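Local structure of trehalose monomycolate exporter MmpL3 (Mycobacterium tuberculosis, 7NVH) at residues A[70-75]-A[125-130]; A[91-96]-A[154-159]; A[657-662]-A[726-731]. The protein probably exports trehalose monomycolate, the mycolic acid carrier, across the mycobacterial inner membrane, as a transporter of the RND permease clan. All coordinates share one frame; numbering follows the deposited sequence.

Contact 1: residues A[70-75]-A[125-130]; sequences VAIFQA and KKYTFV
A71 and V130, then F73 and T128, form the hydrogen-bonded pairs of two antiparallel strands whose axes approach to 4.4 Å. A71 N donates to V130 O (3.1 Å, 162° at the hydrogen), with a weaker return from V130 N; F73 and T128 exchange bonds in both directions, and A75 N to K126 O continues the pairing past the strand end. In the pairs between, I72 with F129 and Q74 with Y127, the contacts pass to side chains.

The apolar contacts divide between the two faces. On one, V70 lies beside F129, V70 CB to F129 CD1 3.6 Å, and I72 CG2 meets the edge of the Y127 ring at CD1, 3.5 Å away. Q74, extended with CG anti to its backbone N (chi1 171°), lays its aliphatic part over one face of that ring, its amide turned 41° from the ring plane. F440 packs on V70, I72 and F129 here. On the other face, F73 takes V130 CG2 at its ring edge, F73 CE1 to V130 CG2 3.9 Å.

T128 OG1 is hydrogen-bonded to M120 O. Strands 70-74 and 127-131 are the central pair of a four-stranded sheet in order 2-3-1-4, consistent with the ferredoxin-like subdomains of RND-type periplasmic regions.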
ATOM      1  N   VAL A  70      -5.296 -27.687  -5.571  1.00 46.11           N
ATOM      2  CA  VAL A  70      -5.656 -28.617  -6.632  1.00 46.11           C
ATOM      3  C   VAL A  70      -4.390 -28.934  -7.415  1.00 46.11           C
ATOM      4  O   VAL A  70      -3.675 -28.025  -7.846  1.00 46.11           O
ATOM      5  CB  VAL A  70      -6.770 -28.064  -7.542  1.00 46.11           C
ATOM      6  CG1 VAL A  70      -8.067 -27.957  -6.767  1.00 46.11           C
ATOM      7  CG2 VAL A  70      -6.398 -26.711  -8.102  1.00 46.11           C
ATOM      8  N   ALA A  71      -4.098 -30.219  -7.561  1.00 45.51           N
ATOM      9  CA  ALA A  71      -2.869 -30.682  -8.193  1.00 45.51           C
ATOM     10  C   ALA A  71      -3.241 -31.396  -9.483  1.00 45.51           C
ATOM     11  O   ALA A  71      -3.864 -32.459  -9.451  1.00 45.51           O
ATOM     12  CB  ALA A  71      -2.090 -31.601  -7.257  1.00 45.51           C
ATOM     13  N   ILE A  72      -2.843 -30.821 -10.611  1.00 46.20           N
ATOM     14  CA  ILE A  72      -3.256 -31.304 -11.921  1.00 46.20           C
ATOM     15  C   ILE A  72      -2.248 -32.340 -12.398  1.00 46.20           C
ATOM     16  O   ILE A  72      -1.059 -32.041 -12.545  1.00 46.20           O
ATOM     17  CB  ILE A  72      -3.368 -30.152 -12.924  1.00 46.20           C
ATOM     18  CG1 ILE A  72      -4.449 -29.169 -12.484  1.00 46.20           C
ATOM     19  CG2 ILE A  72      -3.696 -30.687 -14.295  1.00 46.20           C
ATOM     20  CD1 ILE A  72      -4.439 -27.891 -13.273  1.00 46.20           C
ATOM     21  N   PHE A  73      -2.722 -33.552 -12.652  1.00 46.89           N
ATOM     22  CA  PHE A  73      -1.877 -34.643 -13.108  1.00 46.89           C
ATOM     23  C   PHE A  73      -2.107 -34.899 -14.591  1.00 46.89           C
ATOM     24  O   PHE A  73      -3.231 -34.784 -15.083  1.00 46.89           O
ATOM     25  CB  PHE A  73      -2.153 -35.908 -12.298  1.00 46.89           C
ATOM     26  CG  PHE A  73      -1.697 -35.816 -10.875  1.00 46.89           C
ATOM     27  CD1 PHE A  73      -2.575 -35.444  -9.878  1.00 46.89           C
ATOM     28  CD2 PHE A  73      -0.386 -36.087 -10.538  1.00 46.89           C
ATOM     29  CE1 PHE A  73      -2.155 -35.353  -8.571  1.00 46.89           C
ATOM     30  CE2 PHE A  73       0.038 -35.997  -9.234  1.00 46.89           C
ATOM     31  CZ  PHE A  73      -0.847 -35.629  -8.249  1.00 46.89           C
ATOM     32  N   GLN A  74      -1.035 -35.240 -15.298  1.00 47.95           N
ATOM     33  CA  GLN A  74      -1.065 -35.409 -16.741  1.00 47.95           C
ATOM     34  C   GLN A  74      -0.697 -36.841 -17.104  1.00 47.95           C
ATOM     35  O   GLN A  74       0.127 -37.474 -16.442  1.00 47.95           O
ATOM     36  CB  GLN A  74      -0.112 -34.417 -17.421  1.00 47.95           C
ATOM     37  CG  GLN A  74       0.107 -34.653 -18.904  1.00 47.95           C
ATOM     38  CD  GLN A  74       0.513 -33.396 -19.639  1.00 47.95           C
ATOM     39  OE1 GLN A  74       0.850 -32.385 -19.025  1.00 47.95           O
ATOM     40  NE2 GLN A  74       0.481 -33.451 -20.965  1.00 47.95           N
ATOM     41  N   ALA A  75      -1.311 -37.342 -18.176  1.00 48.69           N
ATOM     42  CA  ALA A  75      -1.117 -38.717 -18.599  1.00 48.69           C
ATOM     43  C   ALA A  75       0.324 -38.948 -19.055  1.00 48.69           C
ATOM     44  O   ALA A  75       1.048 -38.000 -19.366  1.00 48.69           O
ATOM     45  CB  ALA A  75      -2.092 -39.052 -19.724  1.00 48.69           C
ATOM     46  N   LYS A 125      -9.798 -37.848 -21.057  1.00 50.06           N
ATOM     47  CA  LYS A 125      -9.058 -38.610 -20.055  1.00 50.06           C
ATOM     48  C   LYS A 125      -7.553 -38.461 -20.260  1.00 50.06           C
ATOM     49  O   LYS A 125      -6.833 -39.429 -20.496  1.00 50.06           O
ATOM     50  CB  LYS A 125      -9.468 -40.085 -20.072  1.00 50.06           C
ATOM     51  CG  LYS A 125     -10.898 -40.353 -19.642  1.00 50.06           C
ATOM     52  CD  LYS A 125     -11.219 -39.682 -18.326  1.00 50.06           C
ATOM     53  CE  LYS A 125     -12.494 -40.246 -17.743  1.00 50.06           C
ATOM     54  NZ  LYS A 125     -12.575 -41.713 -17.975  1.00 50.06           N
ATOM     55  N   LYS A 126      -7.087 -37.220 -20.187  1.00 49.55           N
ATOM     56  CA  LYS A 126      -5.657 -36.960 -20.228  1.00 49.55           C
ATOM     57  C   LYS A 126      -5.208 -35.930 -19.207  1.00 49.55           C
ATOM     58  O   LYS A 126      -4.006 -35.679 -19.102  1.00 49.55           O
ATOM     59  CB  LYS A 126      -5.226 -36.514 -21.632  1.00 49.55           C
ATOM     60  CG  LYS A 126      -5.126 -37.664 -22.614  1.00 49.55           C
ATOM     61  CD  LYS A 126      -4.585 -37.220 -23.953  1.00 49.55           C
ATOM     62  CE  LYS A 126      -4.476 -38.402 -24.896  1.00 49.55           C
ATOM     63  NZ  LYS A 126      -5.809 -39.018 -25.135  1.00 49.55           N
ATOM     64  N   TYR A 127      -6.124 -35.332 -18.458  1.00 48.50           N
ATOM     65  CA  TYR A 127      -5.783 -34.462 -17.350  1.00 48.50           C
ATOM     66  C   TYR A 127      -6.735 -34.770 -16.209  1.00 48.50           C
ATOM     67  O   TYR A 127      -7.919 -35.026 -16.437  1.00 48.50           O
ATOM     68  CB  TYR A 127      -5.892 -32.983 -17.730  1.00 48.50           C
ATOM     69  CG  TYR A 127      -4.662 -32.415 -18.394  1.00 48.50           C
ATOM     70  CD1 TYR A 127      -3.789 -31.600 -17.697  1.00 48.50           C
ATOM     71  CD2 TYR A 127      -4.392 -32.674 -19.727  1.00 48.50           C
ATOM     72  CE1 TYR A 127      -2.672 -31.074 -18.302  1.00 48.50           C
ATOM     73  CE2 TYR A 127      -3.279 -32.154 -20.340  1.00 48.50           C
ATOM     74  CZ  TYR A 127      -2.423 -31.354 -19.625  1.00 48.50           C
ATOM     75  OH  TYR A 127      -1.308 -30.829 -20.234  1.00 48.50           O
ATOM     76  N   THR A 128      -6.215 -34.755 -14.987  1.00 46.73           N
ATOM     77  CA  THR A 128      -7.041 -34.963 -13.811  1.00 46.73           C
ATOM     78  C   THR A 128      -6.415 -34.210 -12.652  1.00 46.73           C
ATOM     79  O   THR A 128      -5.226 -33.890 -12.668  1.00 46.73           O
ATOM     80  CB  THR A 128      -7.187 -36.447 -13.470  1.00 46.73           C
ATOM     81  OG1 THR A 128      -7.979 -36.589 -12.287  1.00 46.73           O
ATOM     82  CG2 THR A 128      -5.829 -37.065 -13.232  1.00 46.73           C
ATOM     83  N   PHE A 129      -7.230 -33.922 -11.645  1.00 46.26           N
ATOM     84  CA  PHE A 129      -6.749 -33.196 -10.485  1.00 46.26           C
ATOM     85  C   PHE A 129      -7.373 -33.770  -9.225  1.00 46.26           C
ATOM     86  O   PHE A 129      -8.444 -34.380  -9.262  1.00 46.26           O
ATOM     87  CB  PHE A 129      -7.048 -31.695 -10.590  1.00 46.26           C
ATOM     88  CG  PHE A 129      -8.466 -31.330 -10.278  1.00 46.26           C
ATOM     89  CD1 PHE A 129      -8.779 -30.665  -9.109  1.00 46.26           C
ATOM     90  CD2 PHE A 129      -9.485 -31.634 -11.157  1.00 46.26           C
ATOM     91  CE1 PHE A 129     -10.078 -30.321  -8.822  1.00 46.26           C
ATOM     92  CE2 PHE A 129     -10.784 -31.289 -10.874  1.00 46.26           C
ATOM     93  CZ  PHE A 129     -11.081 -30.634  -9.706  1.00 46.26           C
ATOM     94  N   VAL A 130      -6.676 -33.581  -8.110  1.00 45.54           N
ATOM     95  CA  VAL A 130      -7.173 -33.951  -6.795  1.00 45.54           C
ATOM     96  C   VAL A 130      -7.111 -32.719  -5.910  1.00 45.54           C
ATOM     97  O   VAL A 130      -6.267 -31.838  -6.098  1.00 45.54           O
ATOM     98  CB  VAL A 130      -6.373 -35.113  -6.170  1.00 45.54           C
ATOM     99  CG1 VAL A 130      -6.459 -36.343  -7.047  1.00 45.54           C
ATOM    100  CG2 VAL A 130      -4.930 -34.708  -5.963  1.00 45.54           C
TER

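Contact 2: residues A[91-96]-A[154-159]; sequences VDELNR and QRLDGG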
ATOM      1  N   VAL A  91      -1.780 -42.661  -6.950  1.00 45.44           N
ATOM      2  CA  VAL A  91      -2.442 -42.897  -5.670  1.00 45.44           C
ATOM      3  C   VAL A  91      -1.404 -43.193  -4.595  1.00 45.44           C
ATOM      4  O   VAL A  91      -1.209 -42.405  -3.666  1.00 45.44           O
ATOM      5  CB  VAL A  91      -3.469 -44.036  -5.795  1.00 45.44           C
ATOM      6  CG1 VAL A  91      -3.884 -44.527  -4.428  1.00 45.44           C
ATOM      7  CG2 VAL A  91      -4.677 -43.562  -6.569  1.00 45.44           C
ATOM      8  N   ASP A  92      -0.647 -44.276  -4.769  1.00 45.99           N
ATOM      9  CA  ASP A  92       0.349 -44.722  -3.801  1.00 45.99           C
ATOM     10  C   ASP A  92       1.390 -43.654  -3.486  1.00 45.99           C
ATOM     11  O   ASP A  92       2.203 -43.832  -2.576  1.00 45.99           O
ATOM     12  CB  ASP A  92       1.051 -45.980  -4.309  1.00 45.99           C
ATOM     13  CG  ASP A  92       0.103 -47.142  -4.491  1.00 45.99           C
ATOM     14  OD1 ASP A  92      -1.025 -47.077  -3.964  1.00 45.99           O
ATOM     15  OD2 ASP A  92       0.483 -48.121  -5.165  1.00 45.99           O
ATOM     16  N   GLU A  93       1.404 -42.566  -4.251  1.00 46.59           N
ATOM     17  CA  GLU A  93       2.236 -41.418  -3.928  1.00 46.59           C
ATOM     18  C   GLU A  93       1.484 -40.301  -3.218  1.00 46.59           C
ATOM     19  O   GLU A  93       2.094 -39.563  -2.445  1.00 46.59           O
ATOM     20  CB  GLU A  93       2.881 -40.860  -5.201  1.00 46.59           C
ATOM     21  CG  GLU A  93       4.024 -39.896  -4.951  1.00 46.59           C
ATOM     22  CD  GLU A  93       4.802 -39.577  -6.209  1.00 46.59           C
ATOM     23  OE1 GLU A  93       4.408 -40.057  -7.292  1.00 46.59           O
ATOM     24  OE2 GLU A  93       5.813 -38.849  -6.113  1.00 46.59           O
ATOM     25  N   LEU A  94       0.179 -40.155  -3.464  1.00 46.57           N
ATOM     26  CA  LEU A  94      -0.616 -39.199  -2.694  1.00 46.57           C
ATOM     27  C   LEU A  94      -0.878 -39.717  -1.283  1.00 46.57           C
ATOM     28  O   LEU A  94      -0.879 -38.945  -0.315  1.00 46.57           O
ATOM     29  CB  LEU A  94      -1.925 -38.905  -3.419  1.00 46.57           C
ATOM     30  CG  LEU A  94      -1.860 -37.756  -4.421  1.00 46.57           C
ATOM     31  CD1 LEU A  94      -2.981 -37.866  -5.435  1.00 46.57           C
ATOM     32  CD2 LEU A  94      -1.920 -36.426  -3.698  1.00 46.57           C
ATOM     33  N   ASN A  95      -1.165 -41.007  -1.162  1.00 47.54           N
ATOM     34  CA  ASN A  95      -0.891 -41.720   0.074  1.00 47.54           C
ATOM     35  C   ASN A  95       0.619 -41.822   0.238  1.00 47.54           C
ATOM     36  O   ASN A  95       1.346 -41.987  -0.743  1.00 47.54           O
ATOM     37  CB  ASN A  95      -1.525 -43.108   0.041  1.00 47.54           C
ATOM     38  CG  ASN A  95      -3.035 -43.056   0.095  1.00 47.54           C
ATOM     39  OD1 ASN A  95      -3.614 -42.453   0.996  1.00 47.54           O
ATOM     40  ND2 ASN A  95      -3.685 -43.689  -0.875  1.00 47.54           N
ATOM     41  N   ARG A  96       1.088 -41.713   1.478  1.00 48.01           N
ATOM     42  CA  ARG A  96       2.480 -41.486   1.884  1.00 48.01           C
ATOM     43  C   ARG A  96       2.871 -40.029   1.692  1.00 48.01           C
ATOM     44  O   ARG A  96       3.997 -39.662   2.028  1.00 48.01           O
ATOM     45  CB  ARG A  96       3.521 -42.361   1.164  1.00 48.01           C
ATOM     46  CG  ARG A  96       3.186 -43.833   1.058  1.00 48.01           C
ATOM     47  CD  ARG A  96       4.135 -44.637   0.147  1.00 48.01           C
ATOM     48  NE  ARG A  96       5.545 -44.648   0.551  1.00 48.01           N
ATOM     49  CZ  ARG A  96       6.431 -43.675   0.334  1.00 48.01           C
ATOM     50  NH1 ARG A  96       6.101 -42.588  -0.348  1.00 48.01           N
ATOM     51  NH2 ARG A  96       7.677 -43.818   0.763  1.00 48.01           N
ATOM     52  N   GLN A 154       5.496 -30.469  -4.710  1.00 50.20           N
ATOM     53  CA  GLN A 154       5.783 -30.351  -6.133  1.00 50.20           C
ATOM     54  C   GLN A 154       6.515 -31.567  -6.684  1.00 50.20           C
ATOM     55  O   GLN A 154       6.503 -31.783  -7.899  1.00 50.20           O
ATOM     56  CB  GLN A 154       6.600 -29.087  -6.391  1.00 50.20           C
ATOM     57  CG  GLN A 154       6.662 -28.668  -7.847  1.00 50.20           C
ATOM     58  CD  GLN A 154       5.624 -27.624  -8.194  1.00 50.20           C
ATOM     59  OE1 GLN A 154       5.514 -26.598  -7.525  1.00 50.20           O
ATOM     60  NE2 GLN A 154       4.858 -27.879  -9.247  1.00 50.20           N
ATOM     61  N   ARG A 155       7.135 -32.370  -5.822  1.00 50.41           N
ATOM     62  CA  ARG A 155       7.882 -33.537  -6.272  1.00 50.41           C
ATOM     63  C   ARG A 155       6.991 -34.714  -6.639  1.00 50.41           C
ATOM     64  O   ARG A 155       7.511 -35.730  -7.114  1.00 50.41           O
ATOM     65  CB  ARG A 155       8.878 -33.969  -5.196  1.00 50.41           C
ATOM     66  CG  ARG A 155      10.070 -33.044  -5.055  1.00 50.41           C
ATOM     67  CD  ARG A 155      11.153 -33.666  -4.189  1.00 50.41           C
ATOM     68  NE  ARG A 155      11.132 -33.152  -2.823  1.00 50.41           N
ATOM     69  CZ  ARG A 155      11.569 -31.949  -2.470  1.00 50.41           C
ATOM     70  NH1 ARG A 155      12.068 -31.126  -3.381  1.00 50.41           N
ATOM     71  NH2 ARG A 155      11.512 -31.568  -1.202  1.00 50.41           N
ATOM     72  N   LEU A 156       5.683 -34.615  -6.422  1.00 49.80           N
ATOM     73  CA  LEU A 156       4.781 -35.696  -6.799  1.00 49.80           C
ATOM     74  C   LEU A 156       4.805 -35.902  -8.308  1.00 49.80           C
ATOM     75  O   LEU A 156       4.954 -34.950  -9.077  1.00 49.80           O
ATOM     76  CB  LEU A 156       3.358 -35.392  -6.337  1.00 49.80           C
ATOM     77  CG  LEU A 156       3.100 -35.264  -4.836  1.00 49.80           C
ATOM     78  CD1 LEU A 156       1.625 -35.025  -4.578  1.00 49.80           C
ATOM     79  CD2 LEU A 156       3.577 -36.491  -4.094  1.00 49.80           C
ATOM     80  N   ASP A 157       4.677 -37.161  -8.725  1.00 49.64           N
ATOM     81  CA  ASP A 157       4.677 -37.609 -10.115  1.00 49.64           C
ATOM     82  C   ASP A 157       6.038 -37.446 -10.779  1.00 49.64           C
ATOM     83  O   ASP A 157       6.197 -37.837 -11.940  1.00 49.64           O
ATOM     84  CB  ASP A 157       3.614 -36.890 -10.960  1.00 49.64           C
ATOM     85  CG  ASP A 157       3.275 -37.633 -12.238  1.00 49.64           C
ATOM     86  OD1 ASP A 157       3.555 -38.848 -12.316  1.00 49.64           O
ATOM     87  OD2 ASP A 157       2.729 -37.001 -13.164  1.00 49.64           O
ATOM     88  N   GLY A 158       7.028 -36.904 -10.083  1.00 50.21           N
ATOM     89  CA  GLY A 158       8.314 -36.616 -10.670  1.00 50.21           C
ATOM     90  C   GLY A 158       8.492 -35.193 -11.143  1.00 50.21           C
ATOM     91  O   GLY A 158       9.204 -34.973 -12.128  1.00 50.21           O
ATOM     92  N   GLY A 159       7.869 -34.223 -10.479  1.00 50.14           N
ATOM     93  CA  GLY A 159       7.916 -32.844 -10.906  1.00 50.14           C
ATOM     94  C   GLY A 159       6.917 -32.482 -11.977  1.00 50.14           C
ATOM     95  O   GLY A 159       6.838 -31.306 -12.354  1.00 50.14           O
TER
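E93 and L156 meet where the C-terminal turn of helix 84-94 faces the loop leading to strand 162-164, two elements of a ferredoxin-like α/β subdomain. The loop makes a type II β-turn over R155-G158, closed by a backbone bond from G158 N to R155 O (3.2 Å), with L156 and D157 at its corners.

E93 reaches across with an extended chain, CG standing opposite the backbone N (chi1 -166°). Its methylene part slides past the L156 side chain, which runs the other way, and E93 CG comes to 3.5 Å from L156 CD2. Beyond it the carboxylate arrives at the turn, where D157 N gives E93 OE1 a weak hydrogen bond of 3.2 Å. The D157 carboxylate is also near, E93 OE1 to D157 OD1 5.2 Å, but K89 forms a salt bridge with D157 OD1, which would be expected to ease the repulsion between the two acids.

L94, next along the helix, is buried. Its side chain meets that of L156 at about a right angle, and it also packs on W108. L156 thus divides its two methyls between neighbouring helix residues, CD2 against E93 and CD1 against L94 CD2, the latter at 3.9 Å.

Contact 3: residues A[657-662]-A[726-731]; sequences MSTQEA and LGDDCW
T659 and W731 form the close-packed side of this contact. The threonine, buried in the first turn of helix 659-669, points its side chain at the loop, and chi1 of -53° puts CG2 anti to the backbone N; this methyl is the branch lying against the indole edge. T659 CG2 reaches the pyrrole edge of the W731 indole, near the ring plane, 3.4 Å from NE1, and lies equally far, 3.4 Å, from G727 O. One helical turn on, A662 adds its CB at 3.9 Å from W731 CZ2. Within the loop, C730 CB sits over the centre of the indole, covering one face.

G727, the first residue past helix 694-726 to leave helical angles, has positive phi, and the loop after it brings W731 against the first turn of helix 659-669, where A662 N bonds to S658 O. The tryptophan is further packed by M649 and V650 of helix 624-654, M723 of helix 694-726 and L583 of helix 582-607, so it joins several helices of the C-terminal MMPL half at one end of the helical bundle of the RND-type transmembrane region.

Polar contacts are less secure. NE1 of W731 points to T659 OG1 in a weak bond of 3.4 Å, bent to 142°, and the hydroxyl position is itself doubtful because it sits too close to D728. D728 lies on the exposed side, where R653 is a long, weak ionic partner of its OD1.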
ATOM      1  N   MET A 657      14.225  40.343   2.080  1.00 55.48           N
ATOM      2  CA  MET A 657      14.112  40.205   0.636  1.00 55.48           C
ATOM      3  C   MET A 657      12.694  40.506   0.173  1.00 55.48           C
ATOM      4  O   MET A 657      11.719  40.195   0.860  1.00 55.48           O
ATOM      5  CB  MET A 657      14.513  38.795   0.207  1.00 55.48           C
ATOM      6  CG  MET A 657      15.940  38.402   0.554  1.00 55.48           C
ATOM      7  SD  MET A 657      17.175  38.982  -0.629  1.00 55.48           S
ATOM      8  CE  MET A 657      17.566  40.609   0.012  1.00 55.48           C
ATOM      9  N   SER A 658      12.582  41.116  -1.004  1.00 53.28           N
ATOM     10  CA  SER A 658      11.281  41.350  -1.607  1.00 53.28           C
ATOM     11  C   SER A 658      10.647  40.017  -1.995  1.00 53.28           C
ATOM     12  O   SER A 658      11.250  38.950  -1.866  1.00 53.28           O
ATOM     13  CB  SER A 658      11.415  42.266  -2.819  1.00 53.28           C
ATOM     14  OG  SER A 658      10.161  42.829  -3.165  1.00 53.28           O
ATOM     15  N   THR A 659       9.404  40.076  -2.475  1.00 52.83           N
ATOM     16  CA  THR A 659       8.694  38.845  -2.806  1.00 52.83           C
ATOM     17  C   THR A 659       9.349  38.119  -3.974  1.00 52.83           C
ATOM     18  O   THR A 659       9.450  36.889  -3.965  1.00 52.83           O
ATOM     19  CB  THR A 659       7.231  39.146  -3.121  1.00 52.83           C
ATOM     20  OG1 THR A 659       6.654  39.889  -2.041  1.00 52.83           O
ATOM     21  CG2 THR A 659       6.454  37.854  -3.303  1.00 52.83           C
ATOM     22  N   GLN A 660       9.797  38.860  -4.988  1.00 51.04           N
ATOM     23  CA  GLN A 660      10.437  38.232  -6.139  1.00 51.04           C
ATOM     24  C   GLN A 660      11.785  37.634  -5.759  1.00 51.04           C
ATOM     25  O   GLN A 660      12.091  36.483  -6.104  1.00 51.04           O
ATOM     26  CB  GLN A 660      10.591  39.257  -7.263  1.00 51.04           C
ATOM     27  CG  GLN A 660      10.984  38.665  -8.599  1.00 51.04           C
ATOM     28  CD  GLN A 660      10.721  39.611  -9.750  1.00 51.04           C
ATOM     29  OE1 GLN A 660      10.264  40.734  -9.552  1.00 51.04           O
ATOM     30  NE2 GLN A 660      11.010  39.159 -10.963  1.00 51.04           N
ATOM     31  N   GLU A 661      12.604  38.401  -5.039  1.00 51.49           N
ATOM     32  CA  GLU A 661      13.890  37.888  -4.583  1.00 51.49           C
ATOM     33  C   GLU A 661      13.706  36.730  -3.615  1.00 51.49           C
ATOM     34  O   GLU A 661      14.489  35.775  -3.622  1.00 51.49           O
ATOM     35  CB  GLU A 661      14.696  39.009  -3.934  1.00 51.49           C
ATOM     36  CG  GLU A 661      14.632  40.316  -4.696  1.00 51.49           C
ATOM     37  CD  GLU A 661      15.669  41.316  -4.231  1.00 51.49           C
ATOM     38  OE1 GLU A 661      16.039  41.284  -3.039  1.00 51.49           O
ATOM     39  OE2 GLU A 661      16.116  42.135  -5.061  1.00 51.49           O
ATOM     40  N   ALA A 662      12.687  36.801  -2.758  1.00 51.74           N
ATOM     41  CA  ALA A 662      12.417  35.686  -1.859  1.00 51.74           C
ATOM     42  C   ALA A 662      12.248  34.397  -2.646  1.00 51.74           C
ATOM     43  O   ALA A 662      12.849  33.372  -2.313  1.00 51.74           O
ATOM     44  CB  ALA A 662      11.174  35.969  -1.018  1.00 51.74           C
ATOM     45  N   LEU A 726       0.245  36.168  -7.006  1.00 48.99           N
ATOM     46  CA  LEU A 726      -0.369  36.568  -5.745  1.00 48.99           C
ATOM     47  C   LEU A 726       0.192  37.895  -5.257  1.00 48.99           C
ATOM     48  O   LEU A 726      -0.559  38.771  -4.814  1.00 48.99           O
ATOM     49  CB  LEU A 726      -0.147  35.483  -4.697  1.00 48.99           C
ATOM     50  CG  LEU A 726      -1.098  34.290  -4.711  1.00 48.99           C
ATOM     51  CD1 LEU A 726      -0.614  33.226  -3.746  1.00 48.99           C
ATOM     52  CD2 LEU A 726      -2.503  34.738  -4.358  1.00 48.99           C
ATOM     53  N   GLY A 727       1.508  38.063  -5.334  1.00 50.90           N
ATOM     54  CA  GLY A 727       2.134  39.306  -4.939  1.00 50.90           C
ATOM     55  C   GLY A 727       2.679  39.271  -3.531  1.00 50.90           C
ATOM     56  O   GLY A 727       3.083  38.214  -3.037  1.00 50.90           O
ATOM     57  N   ASP A 728       2.690  40.427  -2.871  1.00 55.81           N
ATOM     58  CA  ASP A 728       3.198  40.539  -1.510  1.00 55.81           C
ATOM     59  C   ASP A 728       2.271  39.912  -0.480  1.00 55.81           C
ATOM     60  O   ASP A 728       2.638  39.855   0.698  1.00 55.81           O
ATOM     61  CB  ASP A 728       3.438  42.009  -1.165  1.00 55.81           C
ATOM     62  CG  ASP A 728       4.612  42.599  -1.918  1.00 55.81           C
ATOM     63  OD1 ASP A 728       5.574  41.856  -2.197  1.00 55.81           O
ATOM     64  OD2 ASP A 728       4.572  43.806  -2.234  1.00 55.81           O
ATOM     65  N   ASP A 729       1.093  39.450  -0.887  1.00 54.54           N
ATOM     66  CA  ASP A 729       0.133  38.844   0.020  1.00 54.54           C
ATOM     67  C   ASP A 729       0.372  37.356   0.231  1.00 54.54           C
ATOM     68  O   ASP A 729      -0.405  36.717   0.944  1.00 54.54           O
ATOM     69  CB  ASP A 729      -1.290  39.070  -0.493  1.00 54.54           C
ATOM     70  CG  ASP A 729      -1.875  40.386  -0.020  1.00 54.54           C
ATOM     71  OD1 ASP A 729      -1.423  40.900   1.024  1.00 54.54           O
ATOM     72  OD2 ASP A 729      -2.785  40.911  -0.694  1.00 54.54           O
ATOM     73  N   CYS A 730       1.416  36.788  -0.376  1.00 55.73           N
ATOM     74  CA  CYS A 730       1.790  35.412  -0.062  1.00 55.73           C
ATOM     75  C   CYS A 730       2.201  35.269   1.394  1.00 55.73           C
ATOM     76  O   CYS A 730       2.108  34.177   1.963  1.00 55.73           O
ATOM     77  CB  CYS A 730       2.941  34.951  -0.954  1.00 55.73           C
ATOM     78  SG  CYS A 730       2.572  34.828  -2.702  1.00 55.73           S
ATOM     79  N   TRP A 731       2.660  36.357   2.007  1.00 54.57           N
ATOM     80  CA  TRP A 731       3.305  36.320   3.311  1.00 54.57           C
ATOM     81  C   TRP A 731       2.388  36.841   4.410  1.00 54.57           C
ATOM     82  O   TRP A 731       2.854  37.245   5.477  1.00 54.57           O
ATOM     83  CB  TRP A 731       4.593  37.137   3.270  1.00 54.57           C
ATOM     84  CG  TRP A 731       5.403  36.886   2.044  1.00 54.57           C
ATOM     85  CD1 TRP A 731       5.613  37.756   1.019  1.00 54.57           C
ATOM     86  CD2 TRP A 731       6.092  35.682   1.696  1.00 54.57           C
ATOM     87  NE1 TRP A 731       6.401  37.176   0.059  1.00 54.57           N
ATOM     88  CE2 TRP A 731       6.707  35.900   0.452  1.00 54.57           C
ATOM     89  CE3 TRP A 731       6.252  34.443   2.318  1.00 54.57           C
ATOM     90  CZ2 TRP A 731       7.470  34.927  -0.181  1.00 54.57           C
ATOM     91  CZ3 TRP A 731       7.007  33.480   1.688  1.00 54.57           C
ATOM     92  CH2 TRP A 731       7.607  33.726   0.451  1.00 54.57           C
TER

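Contacts 1 and 2 belong to the same α/β subdomain, their centres 12 Å apart: contact 1 joins its two central strands, and contact 2 ties the helix on one face to the loop before an edge strand. They meet directly, L94 CD1 lying 3.7 Å from V130 CG2, while F73 touches both L94 and D157. Contact 1 is buried and held by regular backbone bonds; contact 2, only partly buried, has a single weak bond from backbone to carboxylate beside leucine packing. The centre of contact 3 lies about 74 Å from that of contact 1, across the chain's centre and in the other MMPL range, where an indole buried among helix ends replaces strand pairing.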